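Local coordinates for SUMO1 linked HERC2 ZZ domain (Small ubiquitin-related modifier 1,E3 ubiquitin-protein ligase HERC2) (Homo sapiens, PDB 6WW3), which carries the zinc-binding ZZ domain of the E3 ubiquitin ligase HERC2, which binds histone H3 and SUMO1, fused here to the SUMO1 tail, at residues Q3-H8 with P20-R25; C31-F36 with H46-F52. All blocks are in the same frame, centred on the assembly; numbering follows the deposited sequence.

Interaction 1 (Q3-H8 with P20-R25); sequences QEAKIH and PINGSR
His8 reaches across to the backbone of 20-25: its NE2 donates to Gly23 O at 2.7 Å, with the oxygen in the ring plane. Arg25 CB lies over one face of the same ring, 3.5 Å from its centroid, a CH-pi contact. With CG anti to the carbonyl carbon (chi1 -56°), the ring swings across to Gly23 and Arg25, and a water that accepts from Arg25 NH1 lies beside ND1 and links the two. A leucine in place of His8 would probably leave Gly23 O without this donor and the water without one of its partners.

Backbone pairing positions the ring. Ile7 and Asn22 form an antiparallel non-hydrogen-bonded pair, flanked by His8 N to Ile21 O (2.8 Å) and Gly23 N to Lys6 O (2.8 Å). Beyond it, Gln3 to Lys6 probably belong to the SUMO1 tail, the HERC2 part following, so Glu4 and Lys6 meet 20-25 across an engineered fusion and their contacts need not be natural. Asn22 ND2 donates to Glu4 O in the carbonyl plane (3.1 Å) and only weakly to Glu4 OE2, whose carboxylate stands 82° to the amide.

Further out, Arg25 NE makes a salt bridge with Asp35, and Ser24 OG bonds to Asn56. Strands 7-8 and 21-22 make a short, weakly bonded antiparallel ladder, and the chain runs on into strand 25-28, where Arg25 pairs by backbone with Ile55 of strand 52-55.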
ATOM      1  N   GLN A   3      -4.903 -11.079  -7.779  1.00  9.10           N
ATOM      2  CA  GLN A   3      -4.604  -9.746  -7.271  1.00 11.55           C
ATOM      3  C   GLN A   3      -3.130  -9.618  -6.924  1.00 12.91           C
ATOM      4  O   GLN A   3      -2.528  -8.564  -7.152  1.00 14.28           O
ATOM      5  CB  GLN A   3      -5.466  -9.449  -6.040  1.00 11.63           C
ATOM      6  CG  GLN A   3      -5.105  -8.173  -5.274  1.00 12.54           C
ATOM      7  CD  GLN A   3      -5.290  -6.921  -6.114  1.00 10.71           C
ATOM      8  OE1 GLN A   3      -4.383  -6.110  -6.237  1.00 14.36           O
ATOM      9  NE2 GLN A   3      -6.459  -6.769  -6.695  1.00 14.23           N
ATOM     10  N   GLU A   4      -2.524 -10.703  -6.422  1.00 11.28           N
ATOM     11  CA  GLU A   4      -1.120 -10.692  -6.027  1.00 14.76           C
ATOM     12  C   GLU A   4      -0.201 -10.392  -7.202  1.00 16.29           C
ATOM     13  O   GLU A   4       0.904  -9.880  -6.993  1.00 18.31           O
ATOM     14  CB  GLU A   4      -0.752 -12.030  -5.378  1.00 13.46           C
ATOM     15  CG  GLU A   4       0.707 -12.132  -4.894  1.00 16.72           C
ATOM     16  CD  GLU A   4       0.964 -11.350  -3.611  1.00 27.29           C
ATOM     17  OE1 GLU A   4      -0.016 -10.942  -2.946  1.00 32.19           O
ATOM     18  OE2 GLU A   4       2.142 -11.133  -3.262  1.00 30.08           O
ATOM     19  N   ALA A   5      -0.643 -10.678  -8.430  1.00 12.85           N
ATOM     20  CA  ALA A   5       0.136 -10.382  -9.627  1.00 15.37           C
ATOM     21  C   ALA A   5       0.100  -8.913 -10.032  1.00 16.66           C
ATOM     22  O   ALA A   5       0.981  -8.476 -10.782  1.00 15.29           O
ATOM     23  CB  ALA A   5      -0.356 -11.233 -10.802  1.00 15.54           C
ATOM     24  N   LYS A   6      -0.893  -8.147  -9.576  1.00 16.53           N
ATOM     25  CA  LYS A   6      -0.958  -6.728  -9.898  1.00 13.94           C
ATOM     26  C   LYS A   6       0.234  -6.005  -9.291  1.00 11.00           C
ATOM     27  O   LYS A   6       0.588  -6.235  -8.138  1.00  9.79           O
ATOM     28  CB  LYS A   6      -2.231  -6.094  -9.325  1.00 14.57           C
ATOM     29  CG  LYS A   6      -3.578  -6.684  -9.715  1.00 21.83           C
ATOM     30  CD  LYS A   6      -3.889  -6.672 -11.201  1.00 36.01           C
ATOM     31  CE  LYS A   6      -5.275  -7.306 -11.413  1.00 39.28           C
ATOM     32  NZ  LYS A   6      -5.532  -7.782 -12.802  1.00 41.85           N
ATOM     33  N   ILE A   7       0.842  -5.106 -10.056  1.00 10.74           N
ATOM     34  CA  ILE A   7       1.899  -4.259  -9.519  1.00 10.36           C
ATOM     35  C   ILE A   7       1.467  -2.804  -9.638  1.00  9.86           C
ATOM     36  O   ILE A   7       0.673  -2.433 -10.505  1.00 10.78           O
ATOM     37  CB  ILE A   7       3.272  -4.473 -10.204  1.00 14.82           C
ATOM     38  CG1 ILE A   7       3.273  -3.899 -11.617  1.00 15.88           C
ATOM     39  CG2 ILE A   7       3.659  -5.952 -10.210  1.00 12.20           C
ATOM     40  CD1 ILE A   7       4.576  -3.247 -11.980  1.00 19.44           C
ATOM     41  N   HIS A   8       2.003  -1.970  -8.750  1.00 10.25           N
ATOM     42  CA  HIS A   8       1.773  -0.530  -8.774  1.00  8.52           C
ATOM     43  C   HIS A   8       3.089   0.161  -9.103  1.00  9.97           C
ATOM     44  O   HIS A   8       3.891   0.458  -8.201  1.00  7.24           O
ATOM     45  CB  HIS A   8       1.220  -0.074  -7.430  1.00  7.64           C
ATOM     46  CG  HIS A   8      -0.026  -0.793  -7.037  1.00  8.95           C
ATOM     47  ND1 HIS A   8      -1.282  -0.275  -7.257  1.00  9.23           N
ATOM     48  CD2 HIS A   8      -0.214  -2.005  -6.463  1.00  7.56           C
ATOM     49  CE1 HIS A   8      -2.191  -1.127  -6.815  1.00  9.65           C
ATOM     50  NE2 HIS A   8      -1.570  -2.183  -6.325  1.00  8.53           N
ATOM     51  N   PRO A  20       8.216  -2.637  -7.111  1.00  9.34           N
ATOM     52  CA  PRO A  20       6.961  -1.925  -6.853  1.00  9.33           C
ATOM     53  C   PRO A  20       6.076  -2.757  -5.947  1.00 11.06           C
ATOM     54  O   PRO A  20       6.337  -3.966  -5.837  1.00 12.04           O
ATOM     55  CB  PRO A  20       6.329  -1.806  -8.242  1.00  8.20           C
ATOM     56  CG  PRO A  20       6.808  -3.060  -8.942  1.00  9.42           C
ATOM     57  CD  PRO A  20       8.234  -3.245  -8.453  1.00  9.05           C
ATOM     58  N   ILE A  21       5.090  -2.146  -5.278  1.00  8.19           N
ATOM     59  CA  ILE A  21       4.130  -2.939  -4.522  1.00  7.17           C
ATOM     60  C   ILE A  21       3.424  -3.893  -5.478  1.00  9.20           C
ATOM     61  O   ILE A  21       2.943  -3.487  -6.546  1.00  6.15           O
ATOM     62  CB  ILE A  21       3.121  -2.033  -3.796  1.00  6.34           C
ATOM     63  CG1 ILE A  21       3.826  -1.153  -2.752  1.00  7.72           C
ATOM     64  CG2 ILE A  21       2.009  -2.878  -3.123  1.00  6.36           C
ATOM     65  CD1 ILE A  21       2.886  -0.422  -1.840  1.00  6.31           C
ATOM     66  N   ASN A  22       3.362  -5.171  -5.103  1.00  8.03           N
ATOM     67  CA  ASN A  22       2.479  -6.101  -5.786  1.00  8.25           C
ATOM     68  C   ASN A  22       1.311  -6.452  -4.861  1.00  8.10           C
ATOM     69  O   ASN A  22       1.431  -6.381  -3.640  1.00  9.29           O
ATOM     70  CB  ASN A  22       3.225  -7.362  -6.262  1.00 12.36           C
ATOM     71  CG  ASN A  22       3.728  -8.226  -5.121  1.00 13.43           C
ATOM     72  OD1 ASN A  22       4.762  -7.945  -4.528  1.00 15.62           O
ATOM     73  ND2 ASN A  22       2.983  -9.271  -4.795  1.00 14.43           N
ATOM     74  N   GLY A  23       0.168  -6.778  -5.459  1.00  8.19           N
ATOM     75  CA  GLY A  23      -1.063  -6.949  -4.715  1.00  8.42           C
ATOM     76  C   GLY A  23      -1.798  -5.635  -4.515  1.00  9.48           C
ATOM     77  O   GLY A  23      -1.606  -4.662  -5.252  1.00  5.41           O
ATOM     78  N   SER A  24      -2.671  -5.614  -3.503  1.00  7.94           N
ATOM     79  CA  SER A  24      -3.391  -4.386  -3.191  1.00  8.60           C
ATOM     80  C   SER A  24      -2.465  -3.388  -2.510  1.00  8.28           C
ATOM     81  O   SER A  24      -1.624  -3.752  -1.682  1.00  8.45           O
ATOM     82  CB  SER A  24      -4.612  -4.650  -2.307  1.00  9.36           C
ATOM     83  OG  SER A  24      -5.606  -5.393  -2.995  1.00  9.26           O
ATOM     84  N   ARG A  25      -2.627  -2.123  -2.874  1.00  7.02           N
ATOM     85  CA  ARG A  25      -1.855  -1.015  -2.333  1.00  7.32           C
ATOM     86  C   ARG A  25      -2.709  -0.238  -1.338  1.00  6.59           C
ATOM     87  O   ARG A  25      -3.881   0.038  -1.596  1.00  6.91           O
ATOM     88  CB  ARG A  25      -1.404  -0.101  -3.480  1.00  5.84           C
ATOM     89  CG  ARG A  25      -0.994   1.293  -3.082  1.00  4.98           C
ATOM     90  CD  ARG A  25      -0.892   2.219  -4.285  1.00  6.80           C
ATOM     91  NE  ARG A  25      -0.409   3.539  -3.882  1.00  6.99           N
ATOM     92  CZ  ARG A  25      -0.385   4.623  -4.648  1.00  7.95           C
ATOM     93  NH1 ARG A  25      -0.825   4.576  -5.895  1.00  7.66           N
ATOM     94  NH2 ARG A  25       0.084   5.764  -4.152  1.00  9.39           N
TER
HETATM   95  O   HOH W   1       2.210  -8.400  -1.674  1.00 16.93           O
HETATM   96  O   HOH W   2      -1.207   2.581  -7.594  1.00  9.96           O

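Interaction 2 (C31-F36 with H46-F52). With ZN (zinc ion), chain D.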
ATOM      1  N   CYS A  31      -0.980  10.974   5.965  1.00  6.78           N
ATOM      2  CA  CYS A  31       0.408  11.200   5.585  1.00  9.58           C
ATOM      3  C   CYS A  31       0.484  11.790   4.173  1.00 11.06           C
ATOM      4  O   CYS A  31      -0.436  11.654   3.357  1.00  8.48           O
ATOM      5  CB  CYS A  31       1.206   9.891   5.647  1.00  7.31           C
ATOM      6  SG  CYS A  31       1.414   9.161   7.283  1.00  8.35           S
ATOM      7  N   ASP A  32       1.594  12.485   3.914  1.00  8.51           N
ATOM      8  CA  ASP A  32       1.825  13.143   2.630  1.00  8.47           C
ATOM      9  C   ASP A  32       2.024  12.140   1.495  1.00 13.20           C
ATOM     10  O   ASP A  32       1.454  12.301   0.407  1.00 13.37           O
ATOM     11  CB  ASP A  32       3.036  14.075   2.774  1.00 11.63           C
ATOM     12  CG  ASP A  32       3.426  14.775   1.476  1.00 13.96           C
ATOM     13  OD1 ASP A  32       2.937  15.888   1.213  1.00 13.01           O
ATOM     14  OD2 ASP A  32       4.248  14.218   0.728  1.00 21.32           O
ATOM     15  N   ASP A  33       2.808  11.092   1.728  1.00 10.64           N
ATOM     16  CA  ASP A  33       3.243  10.213   0.651  1.00 11.34           C
ATOM     17  C   ASP A  33       3.602   8.845   1.225  1.00 10.19           C
ATOM     18  O   ASP A  33       4.756   8.426   1.152  1.00 10.32           O
ATOM     19  CB  ASP A  33       4.437  10.850  -0.075  1.00 12.68           C
ATOM     20  CG  ASP A  33       4.979  10.002  -1.221  1.00 13.65           C
ATOM     21  OD1 ASP A  33       6.209   9.928  -1.319  1.00 13.66           O
ATOM     22  OD2 ASP A  33       4.207   9.422  -2.015  1.00 11.83           O
ATOM     23  N   PHE A  34       2.631   8.152   1.828  1.00  7.12           N
ATOM     24  CA  PHE A  34       2.904   6.940   2.594  1.00  8.96           C
ATOM     25  C   PHE A  34       2.021   5.803   2.097  1.00  7.16           C
ATOM     26  O   PHE A  34       0.796   5.947   2.039  1.00  5.58           O
ATOM     27  CB  PHE A  34       2.682   7.180   4.097  1.00  6.59           C
ATOM     28  CG  PHE A  34       3.146   6.040   4.988  1.00  9.31           C
ATOM     29  CD1 PHE A  34       2.394   4.881   5.109  1.00  7.49           C
ATOM     30  CD2 PHE A  34       4.332   6.143   5.709  1.00  8.34           C
ATOM     31  CE1 PHE A  34       2.822   3.827   5.925  1.00 10.14           C
ATOM     32  CE2 PHE A  34       4.762   5.111   6.537  1.00  9.13           C
ATOM     33  CZ  PHE A  34       3.998   3.943   6.643  1.00  7.77           C
ATOM     34  N   ASP A  35       2.642   4.667   1.792  1.00  5.98           N
ATOM     35  CA  ASP A  35       1.946   3.498   1.268  1.00  9.20           C
ATOM     36  C   ASP A  35       2.402   2.248   2.004  1.00  7.48           C
ATOM     37  O   ASP A  35       3.552   2.151   2.432  1.00  7.07           O
ATOM     38  CB  ASP A  35       2.186   3.319  -0.240  1.00  6.15           C
ATOM     39  CG  ASP A  35       1.772   4.536  -1.051  1.00  7.61           C
ATOM     40  OD1 ASP A  35       2.611   5.440  -1.240  1.00  8.95           O
ATOM     41  OD2 ASP A  35       0.622   4.577  -1.525  1.00  5.69           O
ATOM     42  N   PHE A  36       1.479   1.292   2.147  1.00  8.09           N
ATOM     43  CA  PHE A  36       1.735  -0.037   2.692  1.00  6.01           C
ATOM     44  C   PHE A  36       1.388  -1.094   1.654  1.00  6.42           C
ATOM     45  O   PHE A  36       0.369  -0.978   0.975  1.00  4.74           O
ATOM     46  CB  PHE A  36       0.859  -0.317   3.919  1.00  7.16           C
ATOM     47  CG  PHE A  36       1.451   0.107   5.226  1.00  6.74           C
ATOM     48  CD1 PHE A  36       2.818   0.096   5.433  1.00  7.10           C
ATOM     49  CD2 PHE A  36       0.623   0.483   6.273  1.00  6.91           C
ATOM     50  CE1 PHE A  36       3.348   0.457   6.656  1.00  8.57           C
ATOM     51  CE2 PHE A  36       1.155   0.848   7.500  1.00 10.30           C
ATOM     52  CZ  PHE A  36       2.517   0.833   7.688  1.00  7.23           C
ATOM     53  N   HIS A  46       0.967   2.076  12.888  1.00 11.28           N
ATOM     54  CA  HIS A  46       0.806   3.352  12.211  1.00 12.18           C
ATOM     55  C   HIS A  46      -0.181   4.153  13.037  1.00 12.21           C
ATOM     56  O   HIS A  46      -0.985   3.575  13.772  1.00 12.34           O
ATOM     57  CB  HIS A  46       0.295   3.171  10.770  1.00  8.94           C
ATOM     58  CG  HIS A  46       0.517   4.363   9.887  1.00  7.39           C
ATOM     59  ND1 HIS A  46       1.713   4.601   9.249  1.00  6.83           N
ATOM     60  CD2 HIS A  46      -0.304   5.380   9.534  1.00  8.97           C
ATOM     61  CE1 HIS A  46       1.620   5.713   8.542  1.00  8.75           C
ATOM     62  NE2 HIS A  46       0.409   6.211   8.707  1.00  6.86           N
ATOM     63  N   ASN A  47      -0.117   5.483  12.909  1.00 10.11           N
ATOM     64  CA  ASN A  47      -1.032   6.353  13.634  1.00 10.58           C
ATOM     65  C   ASN A  47      -2.442   5.810  13.510  1.00 11.70           C
ATOM     66  O   ASN A  47      -2.949   5.636  12.402  1.00  9.38           O
ATOM     67  CB  ASN A  47      -0.941   7.778  13.081  1.00 11.92           C
ATOM     68  CG  ASN A  47      -1.832   8.771  13.827  1.00 10.81           C
ATOM     69  OD1 ASN A  47      -3.010   8.512  14.062  1.00 11.40           O
ATOM     70  ND2 ASN A  47      -1.278   9.933  14.157  1.00  9.69           N
ATOM     71  N   THR A  48      -3.036   5.472  14.629  1.00 11.46           N
ATOM     72  CA  THR A  48      -4.337   4.832  14.653  1.00 11.36           C
ATOM     73  C   THR A  48      -5.471   5.706  14.187  1.00 11.26           C
ATOM     74  O   THR A  48      -6.488   5.232  13.924  1.00 13.77           O
ATOM     75  CB  THR A  48      -4.652   4.238  16.042  1.00 13.68           C
ATOM     76  OG1 THR A  48      -4.557   5.239  17.022  1.00  8.51           O
ATOM     77  CG2 THR A  48      -3.648   3.106  16.368  1.00 14.97           C
ATOM     78  N   ARG A  49      -5.244   6.993  14.079  1.00 13.31           N
ATOM     79  CA  ARG A  49      -6.247   7.886  13.585  1.00 12.45           C
ATOM     80  C   ARG A  49      -6.070   8.135  12.076  1.00 15.51           C
ATOM     81  O   ARG A  49      -6.875   8.736  11.491  1.00 12.69           O
ATOM     82  CB  ARG A  49      -6.352   9.158  14.388  1.00 12.74           C
ATOM     83  CG  ARG A  49      -6.845   8.986  15.790  1.00 17.90           C
ATOM     84  CD  ARG A  49      -8.311   8.570  15.887  1.00 22.54           C
ATOM     85  NE  ARG A  49      -8.450   7.806  17.095  1.00 28.44           N
ATOM     86  CZ  ARG A  49      -8.844   8.332  18.233  1.00 30.90           C
ATOM     87  NH1 ARG A  49      -8.901   7.567  19.285  1.00 33.78           N
ATOM     88  NH2 ARG A  49      -9.170   9.639  18.319  1.00 28.58           N
ATOM     89  N   HIS A  50      -4.977   7.694  11.486  1.00 11.12           N
ATOM     90  CA  HIS A  50      -4.907   7.772  10.019  1.00 13.09           C
ATOM     91  C   HIS A  50      -5.793   6.667   9.424  1.00 12.57           C
ATOM     92  O   HIS A  50      -5.994   5.697  10.042  1.00 16.56           O
ATOM     93  CB  HIS A  50      -3.466   7.714   9.467  1.00 11.67           C
ATOM     94  CG  HIS A  50      -2.641   8.853   9.921  1.00 10.43           C
ATOM     95  ND1 HIS A  50      -1.389   9.089   9.473  1.00  9.92           N
ATOM     96  CD2 HIS A  50      -2.904   9.827  10.805  1.00 10.02           C
ATOM     97  CE1 HIS A  50      -0.908  10.159  10.044  1.00  9.14           C
ATOM     98  NE2 HIS A  50      -1.822  10.641  10.828  1.00  8.93           N
ATOM     99  N   THR A  51      -6.305   6.868   8.232  1.00 12.68           N
ATOM    100  CA  THR A  51      -7.097   5.884   7.499  1.00 12.68           C
ATOM    101  C   THR A  51      -6.449   5.687   6.139  1.00  9.97           C
ATOM    102  O   THR A  51      -5.895   6.631   5.570  1.00  9.30           O
ATOM    103  CB  THR A  51      -8.567   6.308   7.312  1.00 16.54           C
ATOM    104  OG1 THR A  51      -8.619   7.542   6.587  1.00 20.01           O
ATOM    105  CG2 THR A  51      -9.264   6.484   8.665  1.00 17.29           C
ATOM    106  N   PHE A  52      -6.480   4.455   5.645  1.00  9.08           N
ATOM    107  CA  PHE A  52      -5.871   4.099   4.372  1.00  9.48           C
ATOM    108  C   PHE A  52      -6.930   3.865   3.297  1.00 12.34           C
ATOM    109  O   PHE A  52      -7.991   3.299   3.572  1.00 14.41           O
ATOM    110  CB  PHE A  52      -5.014   2.838   4.527  1.00  9.29           C
ATOM    111  CG  PHE A  52      -3.739   3.059   5.283  1.00  7.62           C
ATOM    112  CD1 PHE A  52      -3.747   3.212   6.666  1.00  7.38           C
ATOM    113  CD2 PHE A  52      -2.534   3.112   4.610  1.00  7.92           C
ATOM    114  CE1 PHE A  52      -2.579   3.411   7.359  1.00  8.09           C
ATOM    115  CE2 PHE A  52      -1.345   3.307   5.297  1.00  6.61           C
ATOM    116  CZ  PHE A  52      -1.366   3.456   6.669  1.00  7.59           C
TER
HETATM  117 ZN    ZN D2802      -0.413   7.948   7.856  1.00  9.22          ZN
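Cys31, His46 and His50 meet at one zinc ion, the Cys2His2 site of the ZZ-type zinc finger, and no hydrogen bond joins their two segments directly. Metal coordination comes first. Cys31 SG binds at 2.3 Å, His46 through NE2 at 2.1 Å and His50 through ND1 at 2.2 Å; Cys28, at the end of strand 25-28, supplies the fourth ligand. The two imidazoles therefore use different nitrogens, and the thiolate sulfur lies at the edge of both rings. With CG anti to the backbone N (chi1 -162°), His46 brings its NE2 to the zinc and its CE1 to Phe34.

Aromatic contacts come next. His46 CE1 rests over the centre of the Phe34 ring, 3.4 Å above its plane, with the two planes inclined at 49°. Coordination would probably polarise this C-H and suit it to a ring face. Phe36 and Phe52 extend the cluster: their planes are nearly parallel, 14° apart, but slid so that the rings barely overlap, with Phe36 CD2 and Phe52 CE2 3.6 Å apart. Phe52 CE2 also meets the edge of Phe34, and the Phe52 ring packs edge-to-face with Phe41. Phe34, Phe36, His46 and Phe52 thus form an aromatic cluster that runs from the zinc ligand His46 to strand 35-36.

Local contacts and hydrogen bonds shape the ligand-bearing loop. Asn47 to His50 make a type I turn, and Asn47 CB packs over the His50 ring face. In the accompanying Asx turn, Asn47 OD1 accepts from Arg49 N at 2.7 Å, the donor lying in the carbonyl plane.

How the interactions relate
From the N terminus, the chain passes through what is probably the SUMO1 tail into strand 7-8, and interaction 1 closes a loop without helix or strand when 20-25 returns against 3-8. Only after strand 25-28 does interaction 2 open at 31-36; it closes when 46-52 comes back past helix 38-43 and leads into strand 52-55. The loops lie in series, neither containing nor crossing the other, with centres about 18 Å apart on opposite sides of the chain's centre. They still touch: Ile21 CD1 of the ladder packs on Asp35 and Phe36 of strand 35-36, which ties the two sheets together, while the Arg25-Asp35 salt bridge links both contacts within the three-stranded sheet.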